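LbaCas13a H328A (C2c2) (Lachnospiraceae bacterium NK4A179, PDB 5WLH) binds pre-crRNA as an RNA-guided CRISPR-Cas13a nuclease, and probably processes this guide precursor as well as cleaving the target RNA it recognises. Local coordinates at residues Lys116-Tyr121 against Lys153-Glu158; Tyr309-Asp314 against Arg335-Glu340; Ala689-Lys694 against Lys715-Leu720. One frame throughout, in Å; residues are numbered along the deposited sequence.

The three contacts are separate sites of one large, mostly helical chain, and they follow one another along it without overlap. Interaction 1 and interaction 2 have centres about 48 Å apart. Interaction 3 lies far from both, with centres about 68 Å from interaction 1 and about 71 Å from interaction 2. Interactions 2 and 3 sit on opposite sides of the chain's centre. Two of the three meet the bound RNA, at different nucleotides. Interaction 2 carries Arg335, which meets the base of A3 of chain B. Interaction 3 carries Asn718, which holds the phosphate of A38 of chain B. Interaction 1 is buried protein, its nearest atom about 14 Å from the RNA.

Interaction 1. Residues Lys116-Tyr121 against Lys153-Glu158; sequences KAFEKY and KGIISE
Phe118 and Tyr121 of helix 115-130 meet Ile155 and Ile156 in a buried apolar contact. It joins the first turns of that helix to the C-terminal end of helix 146-155. Its closest approach is a CH-pi contact. Ile156 puts its CD1 methyl over one face of the Tyr121 ring, 3.7 Å from the ring centroid and 23° off the ring normal. The methyl is set toward the rim, with Tyr121 CZ 3.4 Å from Ile156 CD1. The two side chains approach from opposite directions. Ile156 has CG1 between its backbone N and carbonyl carbon (chi1 53°), which leaves CG2 beside the backbone N. One branch can then serve Tyr121 and the other Phe118. Ile156 CG2 lies 3.9 Å from Phe118 CE1. At the next corner of the same ring, Phe118 CZ is 3.9 Å from Ile155 CG2, and these two side chains cross at about a right angle. Ile156 is the first residue to leave the helix. Ser157 OG bonds back to Gly154 O at 2.6 Å and also caps Asn160 N at the start of helix 158-166. Ser157 OG thus links the last turn of helix 146-155 to the first turn of the next helix, just after Ile156. Leu107 touches Phe118 and both isoleucines, and Leu227 of helix 218-230 covers Tyr121 and Ile156. Phe139 stacks with the Tyr121 ring, and Asp224 OD1 takes up Tyr121 OH. The contact across the two segments thus rests on shape and dispersion, while the buried tyrosine hydroxyl has its polar partner on a third helix.

Interaction 2. Residues Tyr309-Asp314 against Arg335-Glu340; sequences YFYGSD and RVDNRE. With nucleotides of chain B.
Tyr311 and Arg339 meet edge to face. The ring brings its CD1 edge over the centre of the guanidinium, with Tyr311 CD1 3.6 Å from Arg339 CZ. The two planes stand 77° apart, a T-shaped approach with the arginine at the rim of the ring. Beside it, Tyr311 CE1 is 3.6 Å from Asp337 OD2. A water joins Tyr311 and Arg339: it donates to Tyr311 O at 2.7 Å and accepts from Arg339 NH1 at 2.8 Å, in the guanidinium plane. A second water links Phe310 O to Arg339 NH1, weakly on the arginine side. Asp337 positions the arginine. Its OD2 forms a salt bridge with Arg339 NH2 at 3.3 Å, with weak hydrogen-bond geometry. Its OD1 accepts from Arg339 N at 3.1 Å, closing an Asx turn. The Arg339 chain bends at chi3 (-25°), which folds the guanidinium back to this carboxylate. Further out, Ser433 OG bonds Tyr311 OH, and Arg334 makes a cation-pi contact with the ring. Arg335, at the end of helix 327-335, reaches the RNA: its NH1 is 2.8 Å from N7 of A3 of chain B, and the base edge lies over one guanidinium face. At this surface, the carboxylate probably offsets the arginine charge, and water carries the polar link from the loop after helix 327-335 to the end of helix 292-311.

Interaction 3. Residues Ala689-Lys694 against Lys715-Leu720; sequences ALVRDK and KFYNAL. With nucleotides of chain B.
Arg692 NH1 is shared by two acceptors: Tyr717 OH across the contact and the backbone oxygen of Thr1080. The bond from Arg692 NH1 to Tyr717 OH is 2.7 Å with an N-H...O angle of 153°. The hydroxyl sits close to the guanidinium plane, while the ring is turned 79° from it. Arg692 bends at chi3 (-56°), which brings NH1 round to the tyrosine. Arg692 CD also lies 3.2 Å from Tyr717 OH. Beside this bond the contact is apolar. Val691 CG2 meets the ring edge, 3.4 Å from Tyr717 CE1. The other valine branch reaches Leu720 tip to tip, with CG1 3.6 Å from Leu720 CD2. A phenylalanine in place of Tyr717 would probably keep the edge contact with Val691 but leave Arg692 NH1 without one of its two acceptors. Asn718, next on helix 709-732, turns to the guide: its ND2 donates to OP2 of A38 of chain B at 3.2 Å, while Arg684 holds its OD1. Helix 709-732 therefore packs on helix 687-692 through a mixed polar and apolar patch and meets the RNA backbone through the neutral amide of Asn718, at phosphate and ribose, a contact that would not by itself read the base.

Interaction 1. Residues Lys116-Tyr121 against Lys153-Glu158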
# COMPACT_ATOMS: atom_id res chain seq x y z
N LYS A 116 -29.17 -23.41 32.12
CA LYS A 116 -28.54 -24.61 31.58
C LYS A 116 -29.48 -25.35 30.63
O LYS A 116 -29.06 -25.83 29.58
CB LYS A 116 -28.08 -25.52 32.71
CG LYS A 116 -26.63 -25.32 33.16
CD LYS A 116 -25.63 -25.76 32.09
CE LYS A 116 -24.50 -24.75 31.93
NZ LYS A 116 -23.91 -24.77 30.56
N ALA A 117 -30.76 -25.45 30.99
CA ALA A 117 -31.71 -26.14 30.12
C ALA A 117 -31.88 -25.41 28.80
O ALA A 117 -31.92 -26.03 27.73
CB ALA A 117 -33.06 -26.30 30.83
N PHE A 118 -31.97 -24.08 28.86
CA PHE A 118 -32.14 -23.28 27.64
C PHE A 118 -30.92 -23.38 26.74
O PHE A 118 -31.05 -23.51 25.52
CB PHE A 118 -32.40 -21.81 28.01
CG PHE A 118 -33.81 -21.51 28.47
CD1 PHE A 118 -34.90 -21.95 27.74
CD2 PHE A 118 -34.03 -20.76 29.61
CE1 PHE A 118 -36.20 -21.65 28.16
CE2 PHE A 118 -35.30 -20.46 30.04
CZ PHE A 118 -36.40 -20.91 29.31
N GLU A 119 -29.72 -23.35 27.33
CA GLU A 119 -28.51 -23.51 26.51
C GLU A 119 -28.46 -24.89 25.88
O GLU A 119 -28.08 -25.03 24.71
CB GLU A 119 -27.26 -23.27 27.34
CG GLU A 119 -25.97 -23.37 26.51
CD GLU A 119 -24.72 -23.53 27.35
OE1 GLU A 119 -23.68 -22.94 26.98
OE2 GLU A 119 -24.78 -24.24 28.38
N LYS A 120 -28.83 -25.93 26.64
CA LYS A 120 -28.87 -27.28 26.09
C LYS A 120 -29.90 -27.39 24.98
O LYS A 120 -29.66 -28.06 23.96
CB LYS A 120 -29.15 -28.29 27.20
CG LYS A 120 -29.51 -29.67 26.71
CD LYS A 120 -28.28 -30.45 26.30
CE LYS A 120 -28.49 -31.93 26.55
NZ LYS A 120 -29.08 -32.18 27.90
N TYR A 121 -31.07 -26.76 25.16
CA TYR A 121 -32.05 -26.66 24.10
C TYR A 121 -31.44 -26.06 22.83
O TYR A 121 -31.65 -26.56 21.72
CB TYR A 121 -33.22 -25.79 24.57
CG TYR A 121 -34.32 -25.57 23.56
CD1 TYR A 121 -34.25 -24.55 22.61
CD2 TYR A 121 -35.44 -26.38 23.57
CE1 TYR A 121 -35.26 -24.36 21.69
CE2 TYR A 121 -36.47 -26.19 22.67
CZ TYR A 121 -36.37 -25.20 21.73
OH TYR A 121 -37.41 -25.04 20.85
N LYS A 153 -40.87 -24.20 27.53
CA LYS A 153 -41.37 -24.09 26.16
C LYS A 153 -42.24 -22.84 25.99
O LYS A 153 -42.20 -22.18 24.95
CB LYS A 153 -42.13 -25.37 25.80
CG LYS A 153 -42.89 -25.35 24.50
CD LYS A 153 -43.64 -26.67 24.33
CE LYS A 153 -44.93 -26.48 23.55
NZ LYS A 153 -44.90 -27.20 22.25
N GLY A 154 -43.00 -22.48 27.03
CA GLY A 154 -43.82 -21.28 26.94
C GLY A 154 -42.99 -20.01 26.96
O GLY A 154 -43.33 -19.02 26.31
N ILE A 155 -41.88 -20.01 27.71
CA ILE A 155 -41.03 -18.84 27.75
C ILE A 155 -40.45 -18.54 26.37
O ILE A 155 -40.33 -17.38 25.97
CB ILE A 155 -39.91 -19.02 28.80
CG1 ILE A 155 -40.50 -18.94 30.22
CG2 ILE A 155 -38.85 -17.93 28.65
CD1 ILE A 155 -39.46 -19.12 31.31
N ILE A 156 -40.08 -19.59 25.63
CA ILE A 156 -39.52 -19.40 24.30
C ILE A 156 -40.57 -19.74 23.25
O ILE A 156 -40.25 -20.33 22.21
CB ILE A 156 -38.24 -20.22 24.11
CG1 ILE A 156 -38.47 -21.69 24.45
CG2 ILE A 156 -37.13 -19.64 24.97
CD1 ILE A 156 -37.56 -22.63 23.67
N SER A 157 -41.81 -19.36 23.50
CA SER A 157 -42.91 -19.52 22.55
C SER A 157 -43.18 -18.21 21.82
O SER A 157 -42.77 -17.13 22.24
CB SER A 157 -44.18 -19.99 23.26
OG SER A 157 -44.71 -18.95 24.07
N GLU A 158 -43.89 -18.33 20.70
CA GLU A 158 -44.34 -17.14 19.99
C GLU A 158 -45.20 -16.26 20.88
O GLU A 158 -45.07 -15.03 20.86
CB GLU A 158 -45.11 -17.53 18.73
CG GLU A 158 -45.63 -16.34 17.96
CD GLU A 158 -46.13 -16.71 16.57
OE1 GLU A 158 -46.63 -15.81 15.85
OE2 GLU A 158 -46.03 -17.89 16.22

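Interaction 2. Residues Tyr309-Asp314 against Arg335-Glu340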
# COMPACT_ATOMS: atom_id res chain seq x y z
N TYR A 309 -22.34 -24.95 -15.42
CA TYR A 309 -22.88 -24.31 -14.23
C TYR A 309 -23.93 -23.27 -14.58
O TYR A 309 -25.00 -23.22 -13.96
CB TYR A 309 -21.74 -23.68 -13.43
CG TYR A 309 -22.12 -23.29 -12.02
CD1 TYR A 309 -22.73 -22.07 -11.76
CD2 TYR A 309 -21.84 -24.13 -10.95
CE1 TYR A 309 -23.05 -21.70 -10.46
CE2 TYR A 309 -22.16 -23.77 -9.65
CZ TYR A 309 -22.78 -22.56 -9.42
OH TYR A 309 -23.08 -22.22 -8.13
N PHE A 310 -23.64 -22.44 -15.58
CA PHE A 310 -24.49 -21.29 -15.86
C PHE A 310 -25.48 -21.54 -16.98
O PHE A 310 -26.49 -20.82 -17.05
CB PHE A 310 -23.63 -20.08 -16.23
CG PHE A 310 -22.87 -19.53 -15.07
CD1 PHE A 310 -23.52 -18.74 -14.12
CD2 PHE A 310 -21.53 -19.82 -14.89
CE1 PHE A 310 -22.82 -18.23 -13.03
CE2 PHE A 310 -20.84 -19.32 -13.79
CZ PHE A 310 -21.49 -18.52 -12.87
N TYR A 311 -25.23 -22.50 -17.86
CA TYR A 311 -26.07 -22.68 -19.03
C TYR A 311 -26.70 -24.06 -19.11
O TYR A 311 -27.51 -24.29 -20.00
CB TYR A 311 -25.28 -22.38 -20.32
CG TYR A 311 -24.72 -20.98 -20.30
CD1 TYR A 311 -25.50 -19.89 -20.66
CD2 TYR A 311 -23.41 -20.74 -19.89
CE1 TYR A 311 -24.98 -18.59 -20.61
CE2 TYR A 311 -22.88 -19.47 -19.85
CZ TYR A 311 -23.67 -18.39 -20.20
OH TYR A 311 -23.12 -17.13 -20.16
N GLY A 312 -26.37 -24.95 -18.19
CA GLY A 312 -27.03 -26.23 -18.11
C GLY A 312 -26.43 -27.25 -19.05
O GLY A 312 -25.73 -26.94 -20.01
N SER A 313 -26.73 -28.52 -18.76
CA SER A 313 -26.12 -29.65 -19.45
C SER A 313 -26.53 -29.75 -20.91
O SER A 313 -25.90 -30.51 -21.65
CB SER A 313 -26.48 -30.94 -18.72
OG SER A 313 -27.87 -31.17 -18.80
N ASP A 314 -27.56 -29.03 -21.35
CA ASP A 314 -27.99 -29.08 -22.74
C ASP A 314 -27.40 -27.95 -23.58
O ASP A 314 -27.81 -27.77 -24.73
CB ASP A 314 -29.51 -29.05 -22.82
CG ASP A 314 -30.13 -30.41 -22.59
OD1 ASP A 314 -29.73 -31.37 -23.30
OD2 ASP A 314 -31.00 -30.53 -21.70
N ARG A 335 -20.18 -13.29 -23.37
CA ARG A 335 -20.17 -11.87 -23.01
C ARG A 335 -21.29 -11.11 -23.72
O ARG A 335 -22.01 -10.32 -23.09
CB ARG A 335 -18.81 -11.25 -23.35
CG ARG A 335 -18.68 -9.77 -22.96
CD ARG A 335 -17.50 -9.08 -23.65
NE ARG A 335 -17.71 -7.63 -23.77
CZ ARG A 335 -17.70 -6.96 -24.92
NH1 ARG A 335 -17.91 -5.64 -24.92
NH2 ARG A 335 -17.49 -7.58 -26.07
N VAL A 336 -21.46 -11.34 -25.02
CA VAL A 336 -22.52 -10.67 -25.77
C VAL A 336 -23.85 -11.38 -25.65
O VAL A 336 -24.82 -10.98 -26.32
CB VAL A 336 -22.15 -10.52 -27.26
CG1 VAL A 336 -21.20 -9.35 -27.47
CG2 VAL A 336 -21.56 -11.81 -27.81
N ASP A 337 -23.95 -12.41 -24.82
CA ASP A 337 -25.22 -13.07 -24.57
C ASP A 337 -26.09 -12.22 -23.65
O ASP A 337 -25.61 -11.60 -22.70
CB ASP A 337 -24.99 -14.45 -23.95
CG ASP A 337 -26.27 -15.23 -23.75
OD1 ASP A 337 -27.33 -14.76 -24.20
OD2 ASP A 337 -26.20 -16.33 -23.15
N ASN A 338 -27.39 -12.20 -23.94
CA ASN A 338 -28.33 -11.33 -23.25
C ASN A 338 -29.16 -12.04 -22.19
O ASN A 338 -30.02 -11.41 -21.57
CB ASN A 338 -29.26 -10.66 -24.25
CG ASN A 338 -28.87 -9.24 -24.53
OD1 ASN A 338 -28.63 -8.46 -23.61
ND2 ASN A 338 -28.79 -8.88 -25.82
N ARG A 339 -28.91 -13.33 -21.96
CA ARG A 339 -29.65 -14.08 -20.97
C ARG A 339 -29.54 -13.43 -19.59
O ARG A 339 -28.48 -12.93 -19.20
CB ARG A 339 -29.11 -15.51 -20.91
CG ARG A 339 -30.02 -16.50 -20.24
CD ARG A 339 -29.60 -17.91 -20.56
NE ARG A 339 -28.85 -18.02 -21.81
CZ ARG A 339 -28.56 -19.17 -22.40
NH1 ARG A 339 -28.96 -20.30 -21.84
NH2 ARG A 339 -27.88 -19.20 -23.54
N GLU A 340 -30.64 -13.43 -18.85
CA GLU A 340 -30.69 -12.86 -17.52
C GLU A 340 -30.50 -13.97 -16.50
O GLU A 340 -31.14 -15.02 -16.59
CB GLU A 340 -32.02 -12.14 -17.28
CG GLU A 340 -32.34 -11.12 -18.35
CD GLU A 340 -33.43 -10.16 -17.94
OE1 GLU A 340 -34.17 -10.47 -16.98
OE2 GLU A 340 -33.55 -9.09 -18.58
P A B 3 -12.91 -11.04 -22.65
OP1 A B 3 -13.41 -11.14 -21.25
OP2 A B 3 -13.75 -11.50 -23.79
O5' A B 3 -12.52 -9.55 -23.01
C5' A B 3 -13.13 -8.48 -22.35
C4' A B 3 -12.11 -7.46 -21.95
O4' A B 3 -12.05 -6.45 -22.99
C3' A B 3 -12.50 -6.70 -20.69
O3' A B 3 -12.01 -7.35 -19.53
C2' A B 3 -11.95 -5.32 -20.93
O2' A B 3 -10.54 -5.31 -20.72
C1' A B 3 -12.19 -5.17 -22.43
N9 A B 3 -13.55 -4.72 -22.76
C8 A B 3 -14.50 -5.42 -23.48
N7 A B 3 -15.63 -4.76 -23.64
C5 A B 3 -15.40 -3.56 -22.97
C6 A B 3 -16.20 -2.42 -22.78
N6 A B 3 -17.45 -2.33 -23.25
N1 A B 3 -15.68 -1.38 -22.09
C2 A B 3 -14.43 -1.49 -21.62
N3 A B 3 -13.59 -2.52 -21.74
C4 A B 3 -14.13 -3.52 -22.43
O HOH W 1 -28.89 -20.12 -18.45
O HOH W 2 -28.81 -23.08 -22.08

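Interaction 3. Residues Ala689-Lys694 against Lys715-Leu720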
# COMPACT_ATOMS: atom_id res chain seq x y z
N ALA A 689 -0.18 29.95 20.10
CA ALA A 689 -1.01 29.91 21.30
C ALA A 689 -0.45 28.93 22.32
O ALA A 689 -0.52 29.17 23.53
CB ALA A 689 -2.45 29.56 20.93
N LEU A 690 0.11 27.81 21.86
CA LEU A 690 0.59 26.81 22.81
C LEU A 690 1.83 27.28 23.56
O LEU A 690 1.95 27.04 24.76
CB LEU A 690 0.87 25.48 22.10
CG LEU A 690 1.11 24.31 23.06
CD1 LEU A 690 0.31 23.08 22.66
CD2 LEU A 690 2.58 23.98 23.14
N VAL A 691 2.77 27.93 22.87
CA VAL A 691 3.98 28.31 23.58
C VAL A 691 3.72 29.50 24.51
O VAL A 691 4.36 29.62 25.55
CB VAL A 691 5.13 28.61 22.60
CG1 VAL A 691 5.44 27.36 21.77
CG2 VAL A 691 4.79 29.79 21.72
N ARG A 692 2.75 30.35 24.16
CA ARG A 692 2.39 31.46 25.03
C ARG A 692 1.61 31.02 26.26
O ARG A 692 1.61 31.72 27.28
CB ARG A 692 1.57 32.49 24.25
CG ARG A 692 2.40 33.27 23.24
CD ARG A 692 1.62 34.44 22.71
NE ARG A 692 0.36 34.01 22.12
CZ ARG A 692 0.18 33.81 20.82
NH1 ARG A 692 1.18 33.99 19.97
NH2 ARG A 692 -1.01 33.42 20.36
N ASP A 693 0.94 29.86 26.20
CA ASP A 693 0.16 29.39 27.33
C ASP A 693 1.03 29.26 28.57
O ASP A 693 2.09 28.62 28.54
CB ASP A 693 -0.49 28.04 27.00
CG ASP A 693 -1.60 27.68 27.97
OD1 ASP A 693 -1.31 27.39 29.15
OD2 ASP A 693 -2.78 27.68 27.54
N LYS A 694 0.60 29.88 29.67
CA LYS A 694 1.44 29.91 30.85
C LYS A 694 1.48 28.57 31.57
O LYS A 694 2.40 28.34 32.37
CB LYS A 694 0.96 31.03 31.78
CG LYS A 694 1.35 32.41 31.30
CD LYS A 694 0.73 33.48 32.18
CE LYS A 694 0.80 34.85 31.54
NZ LYS A 694 -0.29 35.71 32.09
N LYS A 715 8.65 35.39 12.31
CA LYS A 715 9.99 34.82 12.32
C LYS A 715 10.25 34.04 13.61
O LYS A 715 10.82 32.95 13.58
CB LYS A 715 11.05 35.91 12.15
CG LYS A 715 11.27 36.37 10.71
CD LYS A 715 12.60 37.09 10.58
CE LYS A 715 12.54 38.21 9.55
NZ LYS A 715 11.78 37.82 8.33
N PHE A 716 9.84 34.59 14.76
CA PHE A 716 10.10 33.91 16.02
C PHE A 716 9.38 32.57 16.11
O PHE A 716 9.98 31.55 16.47
CB PHE A 716 9.71 34.77 17.22
CG PHE A 716 9.73 34.01 18.51
CD1 PHE A 716 10.94 33.55 19.03
CD2 PHE A 716 8.56 33.70 19.18
CE1 PHE A 716 10.98 32.82 20.20
CE2 PHE A 716 8.58 32.97 20.35
CZ PHE A 716 9.79 32.53 20.87
N TYR A 717 8.07 32.56 15.82
CA TYR A 717 7.33 31.31 15.95
C TYR A 717 7.81 30.27 14.94
O TYR A 717 7.85 29.07 15.25
CB TYR A 717 5.84 31.56 15.81
CG TYR A 717 5.28 32.26 17.02
CD1 TYR A 717 5.41 31.70 18.28
CD2 TYR A 717 4.67 33.50 16.92
CE1 TYR A 717 4.92 32.34 19.41
CE2 TYR A 717 4.17 34.14 18.03
CZ TYR A 717 4.30 33.56 19.27
OH TYR A 717 3.81 34.21 20.39
N ASN A 718 8.20 30.71 13.75
CA ASN A 718 8.79 29.81 12.76
C ASN A 718 10.14 29.29 13.25
O ASN A 718 10.46 28.11 13.06
CB ASN A 718 8.95 30.54 11.43
CG ASN A 718 7.64 30.68 10.68
OD1 ASN A 718 6.70 29.93 10.92
ND2 ASN A 718 7.58 31.64 9.77
N ALA A 719 10.94 30.15 13.87
CA ALA A 719 12.22 29.72 14.41
C ALA A 719 12.03 28.72 15.54
O ALA A 719 12.70 27.68 15.59
CB ALA A 719 13.02 30.94 14.90
N LEU A 720 11.12 29.03 16.46
CA LEU A 720 10.87 28.12 17.58
C LEU A 720 10.35 26.78 17.09
O LEU A 720 10.72 25.73 17.61
CB LEU A 720 9.88 28.77 18.55
CG LEU A 720 9.80 28.17 19.95
CD1 LEU A 720 11.09 28.41 20.71
CD2 LEU A 720 8.61 28.75 20.70
P A B 38 6.47 30.65 6.21
OP1 A B 38 6.65 30.78 4.74
OP2 A B 38 6.11 31.88 6.97
O5' A B 38 5.33 29.60 6.56
C5' A B 38 5.11 29.19 7.90
C4' A B 38 3.64 29.11 8.23
O4' A B 38 3.15 30.43 8.60
C3' A B 38 2.75 28.62 7.10
O3' A B 38 1.67 27.88 7.65
C2' A B 38 2.19 29.91 6.52
O2' A B 38 0.96 29.76 5.85
C1' A B 38 2.04 30.75 7.79
N9 A B 38 2.02 32.19 7.56
C8 A B 38 2.96 32.99 6.96
N7 A B 38 2.62 34.25 6.91
C5 A B 38 1.38 34.29 7.53
C6 A B 38 0.48 35.34 7.81
N6 A B 38 0.72 36.60 7.47
N1 A B 38 -0.68 35.03 8.43
C2 A B 38 -0.91 33.76 8.76
N3 A B 38 -0.15 32.69 8.56
C4 A B 38 0.99 33.03 7.93